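Local coordinates for protein dihydrolipoyl dehydrogenase (Elizabethkingia anophelis NUHP1, PDB 6UZI) that probably oxidises the dihydrolipoyl groups of lipoylated proteins with NAD(+), using one bound FAD per subunit and a redox-active disulfide, at residues Phe68-Ala71 with Lys72-Ala76; Gln230-Leu233 with Lys234-Met238; Gly336-Val339 with Ala340-Ala344; Ser442-Asp445 with Ile446-Ser450. All blocks are in the same frame, centred on the assembly; numbering follows the deposited sequence.

Interaction 1 (Phe68-Ala71 with Lys72-Ala76)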
loop_
_atom_site.group_PDB
_atom_site.type_symbol
_atom_site.label_atom_id
_atom_site.label_comp_id
_atom_site.label_asym_id
_atom_site.label_seq_id
_atom_site.Cartn_x
_atom_site.Cartn_y
_atom_site.Cartn_z
ATOM N N PHE A 68 6.445 17.340 6.591
ATOM C CA PHE A 68 6.715 18.771 6.486
ATOM C C PHE A 68 6.148 19.355 5.196
ATOM O O PHE A 68 5.640 20.483 5.186
ATOM C CB PHE A 68 8.224 19.022 6.577
ATOM C CG PHE A 68 8.604 20.479 6.514
ATOM C CD1 PHE A 68 8.468 21.298 7.624
ATOM C CD2 PHE A 68 9.098 21.030 5.340
ATOM C CE1 PHE A 68 8.814 22.642 7.564
ATOM C CE2 PHE A 68 9.444 22.371 5.276
ATOM C CZ PHE A 68 9.305 23.175 6.393
ATOM N N GLU A 69 6.231 18.602 4.094
ATOM C CA GLU A 69 5.680 19.072 2.826
ATOM C C GLU A 69 4.176 19.287 2.920
ATOM O O GLU A 69 3.651 20.296 2.434
ATOM C CB GLU A 69 5.997 18.076 1.712
ATOM C CG GLU A 69 5.131 18.259 0.485
ATOM C CD GLU A 69 5.590 19.400 -0.400
ATOM O OE1 GLU A 69 6.794 19.744 -0.357
ATOM O OE2 GLU A 69 4.737 19.953 -1.128
ATOM N N ASN A 70 3.464 18.353 3.543
ATOM C CA ASN A 70 2.021 18.507 3.675
ATOM C C ASN A 70 1.684 19.727 4.518
ATOM O O ASN A 70 0.865 20.565 4.119
ATOM C CB ASN A 70 1.416 17.244 4.287
ATOM C CG ASN A 70 1.565 16.046 3.385
ATOM O OD1 ASN A 70 1.391 16.144 2.169
ATOM N ND2 ASN A 70 1.905 14.901 3.973
ATOM N N ALA A 71 2.340 19.860 5.675
ATOM C CA ALA A 71 2.057 20.972 6.576
ATOM C C ALA A 71 2.264 22.318 5.894
ATOM O O ALA A 71 1.498 23.262 6.120
ATOM C CB ALA A 71 2.934 20.860 7.823
ATOM N N LYS A 72 3.262 22.408 5.013
ATOM C CA LYS A 72 3.584 23.686 4.392
ATOM C C LYS A 72 2.648 24.021 3.237
ATOM O O LYS A 72 2.445 25.202 2.945
ATOM C CB LYS A 72 5.039 23.683 3.907
ATOM C CG LYS A 72 5.568 25.056 3.510
ATOM C CD LYS A 72 7.056 25.048 3.164
ATOM C CE LYS A 72 7.347 24.218 1.918
ATOM N NZ LYS A 72 8.702 24.477 1.337
ATOM N N HIS A 73 2.067 23.015 2.574
ATOM C CA HIS A 73 1.360 23.247 1.324
ATOM C C HIS A 73 -0.083 22.779 1.288
ATOM O O HIS A 73 -0.840 23.279 0.446
ATOM C CB HIS A 73 2.105 22.575 0.161
ATOM C CG HIS A 73 3.414 23.222 -0.160
ATOM N ND1 HIS A 73 4.509 22.509 -0.594
ATOM C CD2 HIS A 73 3.805 24.518 -0.104
ATOM C CE1 HIS A 73 5.520 23.336 -0.789
ATOM N NE2 HIS A 73 5.118 24.561 -0.499
ATOM N N THR A 74 -0.499 21.858 2.164
ATOM C CA THR A 74 -1.838 21.292 2.072
ATOM C C THR A 74 -2.679 21.445 3.331
ATOM O O THR A 74 -3.892 21.204 3.266
ATOM C CB THR A 74 -1.776 19.797 1.720
ATOM O OG1 THR A 74 -1.152 19.079 2.788
ATOM C CG2 THR A 74 -0.977 19.579 0.455
ATOM N N PHE A 75 -2.087 21.823 4.467
ATOM C CA PHE A 75 -2.841 21.840 5.718
ATOM C C PHE A 75 -4.004 22.827 5.672
ATOM O O PHE A 75 -5.083 22.544 6.206
ATOM C CB PHE A 75 -1.916 22.155 6.893
ATOM C CG PHE A 75 -1.331 20.935 7.547
ATOM C CD1 PHE A 75 -1.326 19.714 6.892
ATOM C CD2 PHE A 75 -0.800 21.008 8.826
ATOM C CE1 PHE A 75 -0.787 18.591 7.500
ATOM C CE2 PHE A 75 -0.263 19.894 9.437
ATOM C CZ PHE A 75 -0.257 18.681 8.774
ATOM N N ALA A 76 -3.808 23.989 5.045
ATOM C CA ALA A 76 -4.895 24.958 4.943
ATOM C C ALA A 76 -6.073 24.385 4.167
ATOM O O ALA A 76 -7.228 24.526 4.583
ATOM C CB ALA A 76 -4.398 26.242 4.284
#
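Glu69 and His73 pair one turn apart at the C-terminal end of helix 55-73, where the helix unwinds at the subunit interface. This is a local helix-end contact. The imidazole of His73 gives its ND1 proton to OE2 of Glu69 over 2.6 Å, and the bond is nearly straight at 172°. OE2 lies in the ring plane at its edge, while ND1 meets the carboxylate from above its own plane. A bend at chi2 (79°) turns the Glu69 carboxylate back to the ND1 edge of the ring. The backbone end is gathered on one oxygen. Asn70 O accepts from Thr74 N at 2.7 Å, from His73 N at 3.1 Å and from Thr74 OG1 at 2.8 Å. Thr74 N lies in the carbonyl plane; His73 N and Thr74 OG1 come from opposite sides of it. Thr74 is where helical backbone angles are lost. Beyond it the Phe75 ring turns back on the helix. Its face sits against Ala71 CA, a CH-pi contact of 3.5 Å to the ring centroid, and Ala71 CB also touches CE2 at the rim. Across the dimer interface, Phe75 packs on Ala71 of the second subunit, and Ala71 on its Phe75. Phe68 also meets Ile80 of that subunit. The donated ND1 proton fixes the rotation of the imidazole, and the nearby carboxylate would tend to favour a positively charged His73.

Interaction 2 (Gln230-Leu233 with Lys234-Met238)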
loop_
_atom_site.group_PDB
_atom_site.type_symbol
_atom_site.label_atom_id
_atom_site.label_comp_id
_atom_site.label_asym_id
_atom_site.label_seq_id
_atom_site.Cartn_x
_atom_site.Cartn_y
_atom_site.Cartn_z
ATOM N N GLN A 230 10.187 12.381 -13.765
ATOM C CA GLN A 230 10.740 13.708 -14.004
ATOM C C GLN A 230 9.636 14.752 -14.044
ATOM O O GLN A 230 9.813 15.868 -13.545
ATOM C CB GLN A 230 11.565 13.732 -15.290
ATOM C CG GLN A 230 12.372 15.019 -15.458
ATOM C CD GLN A 230 13.062 15.120 -16.808
ATOM O OE1 GLN A 230 13.196 14.132 -17.529
ATOM N NE2 GLN A 230 13.512 16.320 -17.150
ATOM N N LYS A 231 8.481 14.397 -14.615
ATOM C CA LYS A 231 7.350 15.321 -14.682
ATOM C C LYS A 231 6.861 15.728 -13.289
ATOM O O LYS A 231 6.600 16.911 -13.037
ATOM C CB LYS A 231 6.216 14.680 -15.481
ATOM C CG LYS A 231 4.978 15.532 -15.639
ATOM C CD LYS A 231 3.922 14.774 -16.430
ATOM C CE LYS A 231 2.522 15.172 -15.985
ATOM N NZ LYS A 231 1.429 14.471 -16.728
ATOM N N THR A 232 6.768 14.773 -12.359
ATOM C CA THR A 232 6.234 15.098 -11.040
ATOM C C THR A 232 7.293 15.763 -10.172
ATOM O O THR A 232 6.980 16.663 -9.386
ATOM C CB THR A 232 5.658 13.834 -10.359
ATOM O OG1 THR A 232 5.147 14.162 -9.059
ATOM C CG2 THR A 232 6.706 12.738 -10.205
ATOM N N LEU A 233 8.549 15.342 -10.299
ATOM C CA LEU A 233 9.604 15.969 -9.514
ATOM C C LEU A 233 9.824 17.422 -9.930
ATOM O O LEU A 233 10.055 18.287 -9.075
ATOM C CB LEU A 233 10.883 15.140 -9.630
ATOM C CG LEU A 233 10.876 13.819 -8.849
ATOM C CD1 LEU A 233 12.178 13.048 -9.033
ATOM C CD2 LEU A 233 10.600 14.053 -7.371
ATOM N N LYS A 234 9.715 17.721 -11.232
ATOM C CA LYS A 234 9.756 19.118 -11.662
ATOM C C LYS A 234 8.607 19.898 -11.050
ATOM O O LYS A 234 8.787 21.033 -10.597
ATOM C CB LYS A 234 9.689 19.248 -13.197
ATOM C CG LYS A 234 10.958 18.903 -14.014
ATOM C CD LYS A 234 10.817 19.436 -15.466
ATOM C CE LYS A 234 11.904 18.930 -16.420
ATOM N NZ LYS A 234 13.194 19.635 -16.270
ATOM N N LYS A 235 7.421 19.293 -11.017
ATOM C CA LYS A 235 6.263 19.947 -10.432
ATOM C C LYS A 235 6.492 20.249 -8.964
ATOM O O LYS A 235 5.955 21.231 -8.447
ATOM C CB LYS A 235 5.022 19.070 -10.631
ATOM C CG LYS A 235 3.698 19.700 -10.224
ATOM C CD LYS A 235 2.554 18.731 -10.502
ATOM C CE LYS A 235 2.085 18.011 -9.253
ATOM N NZ LYS A 235 0.627 17.705 -9.351
ATOM N N GLN A 236 7.316 19.449 -8.294
ATOM C CA GLN A 236 7.627 19.648 -6.885
ATOM C C GLN A 236 8.740 20.659 -6.659
ATOM O O GLN A 236 8.977 21.042 -5.509
ATOM C CB GLN A 236 8.024 18.313 -6.262
ATOM C CG GLN A 236 6.914 17.290 -6.322
ATOM C CD GLN A 236 7.355 15.918 -5.889
ATOM O OE1 GLN A 236 8.239 15.768 -5.044
ATOM N NE2 GLN A 236 6.768 14.896 -6.504
ATOM N N GLY A 237 9.428 21.090 -7.710
ATOM C CA GLY A 237 10.462 22.099 -7.592
ATOM C C GLY A 237 11.856 21.635 -7.952
ATOM O O GLY A 237 12.776 22.470 -7.990
ATOM N N MET A 238 12.068 20.348 -8.211
ATOM C CA MET A 238 13.403 19.886 -8.558
ATOM C C MET A 238 13.752 20.336 -9.973
ATOM O O MET A 238 12.906 20.342 -10.873
ATOM C CB MET A 238 13.494 18.363 -8.441
ATOM C CG MET A 238 14.911 17.835 -8.236
ATOM S SD MET A 238 14.951 16.074 -7.840
ATOM C CE MET A 238 14.324 16.028 -6.162
#
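Leu233 and Met238 pack together under the end of helix 223-236, on its buried side. Leu233 CD1 lies 4.3 Å from Met238 SD, a modest apolar touch. Both side chains reach other elements: Leu233 meets Leu195 and Ser199 of helix 192-203 and Phe240, and Met238 meets Val208 and Val210 of strand 207-211. Leu195 is a predicted NAD(+)-binding residue. Leu233 CD2 also comes 3.7 Å from OE1 of Gln236, whose side chain crosses it at a slant. The Gln236 amide then gives a hydrogen bond from NE2 to Thr232 OG1 at 3.1 Å, with the hydroxyl oxygen close to the amide plane. Gln236 CG stands anti to the carbonyl carbon (chi1 -61°), which lays its chain alongside Thr232. Asp402 holds this flank from outside: it bonds to Thr232 OG1 and forms a salt bridge with Lys235 NZ.

The helix closes here with a Schellman motif. Gly237 takes a positive phi of 116°, and Met238 N reaches back to Leu233 O at 3.0 Å. This ends the helix of a beta-alpha-beta unit in the Rossmann-type domain and sends the chain into strand 239-241.

The looser part is at the ends of Lys234 and Gln230. Lys234 is exposed and runs alongside Gln230, pointing the same way. Lys234 NZ and Gln230 NE2, 3.4 Å apart, are both donors, so they do not bond as modelled. Both side chains also touch Phe240 of strand 239-241.

Interaction 3 (Gly336-Val339 with Ala340-Ala344)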
loop_
_atom_site.group_PDB
_atom_site.type_symbol
_atom_site.label_atom_id
_atom_site.label_comp_id
_atom_site.label_asym_id
_atom_site.label_seq_id
_atom_site.Cartn_x
_atom_site.Cartn_y
_atom_site.Cartn_z
ATOM N N GLY A 336 20.760 -14.919 -0.358
ATOM C CA GLY A 336 21.232 -15.545 0.869
ATOM C C GLY A 336 20.445 -16.792 1.227
ATOM O O GLY A 336 21.027 -17.828 1.565
ATOM N N VAL A 337 19.112 -16.720 1.128
ATOM C CA VAL A 337 18.279 -17.898 1.359
ATOM C C VAL A 337 18.574 -18.971 0.320
ATOM O O VAL A 337 18.552 -20.172 0.617
ATOM C CB VAL A 337 16.788 -17.512 1.354
ATOM C CG1 VAL A 337 15.928 -18.750 1.499
ATOM C CG2 VAL A 337 16.499 -16.526 2.467
ATOM N N PHE A 338 18.861 -18.551 -0.913
ATOM C CA PHE A 338 19.173 -19.499 -1.975
ATOM C C PHE A 338 20.422 -20.303 -1.636
ATOM O O PHE A 338 20.429 -21.536 -1.748
ATOM C CB PHE A 338 19.345 -18.754 -3.303
ATOM C CG PHE A 338 19.688 -19.647 -4.466
ATOM C CD1 PHE A 338 18.690 -20.144 -5.291
ATOM C CD2 PHE A 338 21.009 -19.987 -4.741
ATOM C CE1 PHE A 338 19.001 -20.970 -6.368
ATOM C CE2 PHE A 338 21.323 -20.813 -5.812
ATOM C CZ PHE A 338 20.321 -21.303 -6.626
ATOM N N VAL A 339 21.496 -19.621 -1.223
ATOM C CA VAL A 339 22.740 -20.336 -0.945
ATOM C C VAL A 339 22.568 -21.278 0.242
ATOM O O VAL A 339 22.991 -22.443 0.192
ATOM C CB VAL A 339 23.899 -19.347 -0.728
ATOM C CG1 VAL A 339 25.114 -20.077 -0.195
ATOM C CG2 VAL A 339 24.258 -18.668 -2.041
ATOM N N ALA A 340 21.904 -20.813 1.304
ATOM C CA ALA A 340 21.715 -21.652 2.483
ATOM C C ALA A 340 20.965 -22.931 2.132
ATOM O O ALA A 340 21.366 -24.029 2.535
ATOM C CB ALA A 340 20.973 -20.874 3.572
ATOM N N GLU A 341 19.874 -22.811 1.373
ATOM C CA GLU A 341 19.123 -24.003 0.998
ATOM C C GLU A 341 19.916 -24.879 0.040
ATOM O O GLU A 341 19.845 -26.111 0.124
ATOM C CB GLU A 341 17.780 -23.590 0.397
ATOM C CG GLU A 341 16.818 -23.053 1.439
ATOM C CD GLU A 341 15.576 -22.446 0.847
ATOM O OE1 GLU A 341 15.356 -22.621 -0.365
ATOM O OE2 GLU A 341 14.821 -21.790 1.595
ATOM N N THR A 342 20.720 -24.265 -0.832
ATOM C CA THR A 342 21.603 -25.037 -1.697
ATOM C C THR A 342 22.630 -25.808 -0.877
ATOM O O THR A 342 22.895 -26.984 -1.148
ATOM C CB THR A 342 22.289 -24.102 -2.697
ATOM O OG1 THR A 342 21.355 -23.719 -3.714
ATOM C CG2 THR A 342 23.514 -24.767 -3.335
ATOM N N LEU A 343 23.209 -25.165 0.140
ATOM C CA LEU A 343 24.166 -25.845 1.007
ATOM C C LEU A 343 23.531 -27.019 1.730
ATOM O O LEU A 343 24.228 -27.961 2.120
ATOM C CB LEU A 343 24.746 -24.864 2.025
ATOM C CG LEU A 343 25.750 -23.852 1.489
ATOM C CD1 LEU A 343 26.107 -22.846 2.562
ATOM C CD2 LEU A 343 26.960 -24.610 1.033
ATOM N N ALA A 344 22.221 -26.975 1.929
ATOM C CA ALA A 344 21.505 -28.025 2.633
ATOM C C ALA A 344 21.060 -29.159 1.718
ATOM O O ALA A 344 20.362 -30.066 2.182
ATOM C CB ALA A 344 20.294 -27.433 3.354
#
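Phe338 turns one face of its ring to the Thr342 hydroxyl, one turn further along helix 329-343. OG1 stands above the ring but is displaced toward the rim, with CE2 the nearest carbon at 3.6 Å. The two side chains run at a slant to each other. OG1 of Thr342 is anti to its carbonyl carbon (chi1 -75°), and this folds the hydroxyl back onto the preceding turn. There it gives a hydrogen bond to Phe338 O at 3.1 Å. The same oxygen accepts Thr342 N at 2.9 Å, and the two donors come from opposite faces of the carbonyl plane. Pro348 packs on both side chains.

Val339 and Leu343 point the same way, side by side, toward strand 316-318. Their methyls CG1 and CD1 meet at 4.0 Å, and both residues rest on Tyr317. Behind them Leu343 N bonds to Val339 O at 2.7 Å.

Val337 and Glu341 are the second pair that lie side by side, beside helix 21-32. Glu341 is extended beyond CG, which lays its carboxylate beside the valine methyl CG1. Its charge is answered elsewhere: OE2 forms a salt bridge with Arg29, and OE1 with Arg448 of the second subunit. On the same side of the helix, Ala340 touches Arg29 and Cys30. The helix lies within the FAD-binding domain, against helix 21-32 and strand 316-318, with Gly336 about 8 Å from the bound FAD. With two arginines from two subunits around it, the buried carboxylate of Glu341 is probably kept ionised.

Interaction 4 (Ser442-Asp445 with Ile446-Ser450)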
loop_
_atom_site.group_PDB
_atom_site.type_symbol
_atom_site.label_atom_id
_atom_site.label_comp_id
_atom_site.label_asym_id
_atom_site.label_seq_id
_atom_site.Cartn_x
_atom_site.Cartn_y
_atom_site.Cartn_z
ATOM N N SER A 442 -2.766 -13.477 -16.617
ATOM C CA SER A 442 -3.075 -12.648 -17.766
ATOM C C SER A 442 -3.686 -11.329 -17.308
ATOM O O SER A 442 -4.117 -11.181 -16.160
ATOM C CB SER A 442 -4.032 -13.379 -18.707
ATOM O OG SER A 442 -5.315 -13.467 -18.118
ATOM N N ALA A 443 -3.707 -10.356 -18.224
ATOM C CA ALA A 443 -4.381 -9.095 -17.928
ATOM C C ALA A 443 -5.851 -9.334 -17.606
ATOM O O ALA A 443 -6.414 -8.700 -16.706
ATOM C CB ALA A 443 -4.238 -8.132 -19.106
ATOM N N GLU A 444 -6.481 -10.269 -18.316
ATOM C CA GLU A 444 -7.864 -10.612 -18.029
ATOM C C GLU A 444 -8.008 -11.187 -16.623
ATOM O O GLU A 444 -8.993 -10.907 -15.928
ATOM C CB GLU A 444 -8.368 -11.604 -19.074
ATOM C CG GLU A 444 -9.807 -12.028 -18.893
ATOM C CD GLU A 444 -10.249 -12.932 -20.005
ATOM O OE1 GLU A 444 -9.396 -13.261 -20.858
ATOM O OE2 GLU A 444 -11.435 -13.311 -20.030
ATOM N N ASP A 445 -7.043 -12.006 -16.192
ATOM C CA ASP A 445 -7.103 -12.575 -14.848
ATOM C C ASP A 445 -7.202 -11.478 -13.799
ATOM O O ASP A 445 -8.099 -11.491 -12.947
ATOM C CB ASP A 445 -5.875 -13.445 -14.578
ATOM C CG ASP A 445 -5.927 -14.777 -15.298
ATOM O OD1 ASP A 445 -7.030 -15.200 -15.712
ATOM O OD2 ASP A 445 -4.856 -15.407 -15.435
ATOM N N ILE A 446 -6.287 -10.510 -13.857
ATOM C CA ILE A 446 -6.273 -9.424 -12.885
ATOM C C ILE A 446 -7.506 -8.546 -13.040
ATOM O O ILE A 446 -8.056 -8.045 -12.053
ATOM C CB ILE A 446 -4.966 -8.621 -13.031
ATOM C CG1 ILE A 446 -3.777 -9.539 -12.756
ATOM C CG2 ILE A 446 -4.947 -7.412 -12.100
ATOM C CD1 ILE A 446 -3.863 -10.254 -11.420
ATOM N N ALA A 447 -7.969 -8.361 -14.275
ATOM C CA ALA A 447 -9.120 -7.502 -14.518
ATOM C C ALA A 447 -10.399 -8.031 -13.877
ATOM O O ALA A 447 -11.290 -7.238 -13.557
ATOM C CB ALA A 447 -9.330 -7.350 -16.022
ATOM N N ARG A 448 -10.483 -9.334 -13.621
ATOM C CA ARG A 448 -11.694 -9.949 -13.100
ATOM C C ARG A 448 -11.647 -10.189 -11.600
ATOM O O ARG A 448 -12.639 -10.653 -11.029
ATOM C CB ARG A 448 -11.963 -11.265 -13.829
ATOM C CG ARG A 448 -12.447 -11.056 -15.248
ATOM C CD ARG A 448 -12.690 -12.366 -15.966
ATOM N NE ARG A 448 -13.133 -12.132 -17.337
ATOM C CZ ARG A 448 -14.365 -11.761 -17.673
ATOM N NH1 ARG A 448 -15.295 -11.591 -16.739
ATOM N NH2 ARG A 448 -14.668 -11.565 -18.950
ATOM N N ILE A 449 -10.523 -9.904 -10.960
ATOM C CA ILE A 449 -10.353 -10.110 -9.529
ATOM C C ILE A 449 -10.872 -8.896 -8.776
ATOM O O ILE A 449 -10.669 -7.754 -9.200
ATOM C CB ILE A 449 -8.874 -10.392 -9.208
ATOM C CG1 ILE A 449 -8.517 -11.828 -9.595
ATOM C CG2 ILE A 449 -8.549 -10.086 -7.757
ATOM C CD1 ILE A 449 -7.100 -12.189 -9.288
ATOM N N SER A 450 -11.542 -9.140 -7.651
ATOM C CA SER A 450 -12.043 -8.050 -6.823
ATOM C C SER A 450 -10.905 -7.227 -6.244
ATOM O O SER A 450 -9.977 -7.769 -5.639
ATOM C CB SER A 450 -12.899 -8.586 -5.682
ATOM O OG SER A 450 -13.457 -7.508 -4.955
#
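Arg448 leaves the backbone with CG anti to its carbonyl carbon (chi1 -73°) and runs extended to NE. Glu444 starts the other way, CG anti to the backbone N (chi1 -179°), and is extended too. The two chains therefore lie side by side, pointing the same way. Their ends meet in a salt bridge, Glu444 OE2 to Arg448 NE, at 3.4 Å. The hydrogen bond within it is weak. OE2 sits at the guanidinium edge, near its plane, but the carboxylate is turned 49° from that plane. The stronger partner of Arg448 is Glu341 of the second subunit, met by NH1.

The start of the short helix 443-447, in the dimerisation domain, is a capping box. Ser442 is the N-cap, and its OG accepts Asp445 N at 3.0 Å. In return, Asp445 OD2 accepts Ser442 N at 3.1 Å along an almost straight line, from above the carboxylate plane. Both side chains thus satisfy amides at the first turn.

At the other end, Arg448 N bonds to Asp445 O at 3.3 Å. Ile449 CG1 lies near the same oxygen. Ile446 and Ala447 face helix 458-469, on Ala464 and Leu465. Ile446 also packs on Val435 of the second subunit, and Asp445 on its Phe439.

Each contact follows one helix to an end: interactions 1, 2 and 3 at the C-terminal end, while interaction 4 spans a whole short helix. Interaction 3 is the most buried; the others are partly buried, with exposed lysines in interaction 2 and an exposed histidine in interaction 1. Interactions 1 and 2 are neighbours, with centres about 17 Å apart, yet they do not touch. Interaction 1 reaches the second subunit mainly by apolar packing. Interaction 3 of one subunit meets interaction 4 of the other through the Glu341-Arg448 salt bridge, and interaction 4 adds packing. Interaction 2 stays within its own subunit, where a glycine turn closes the helix.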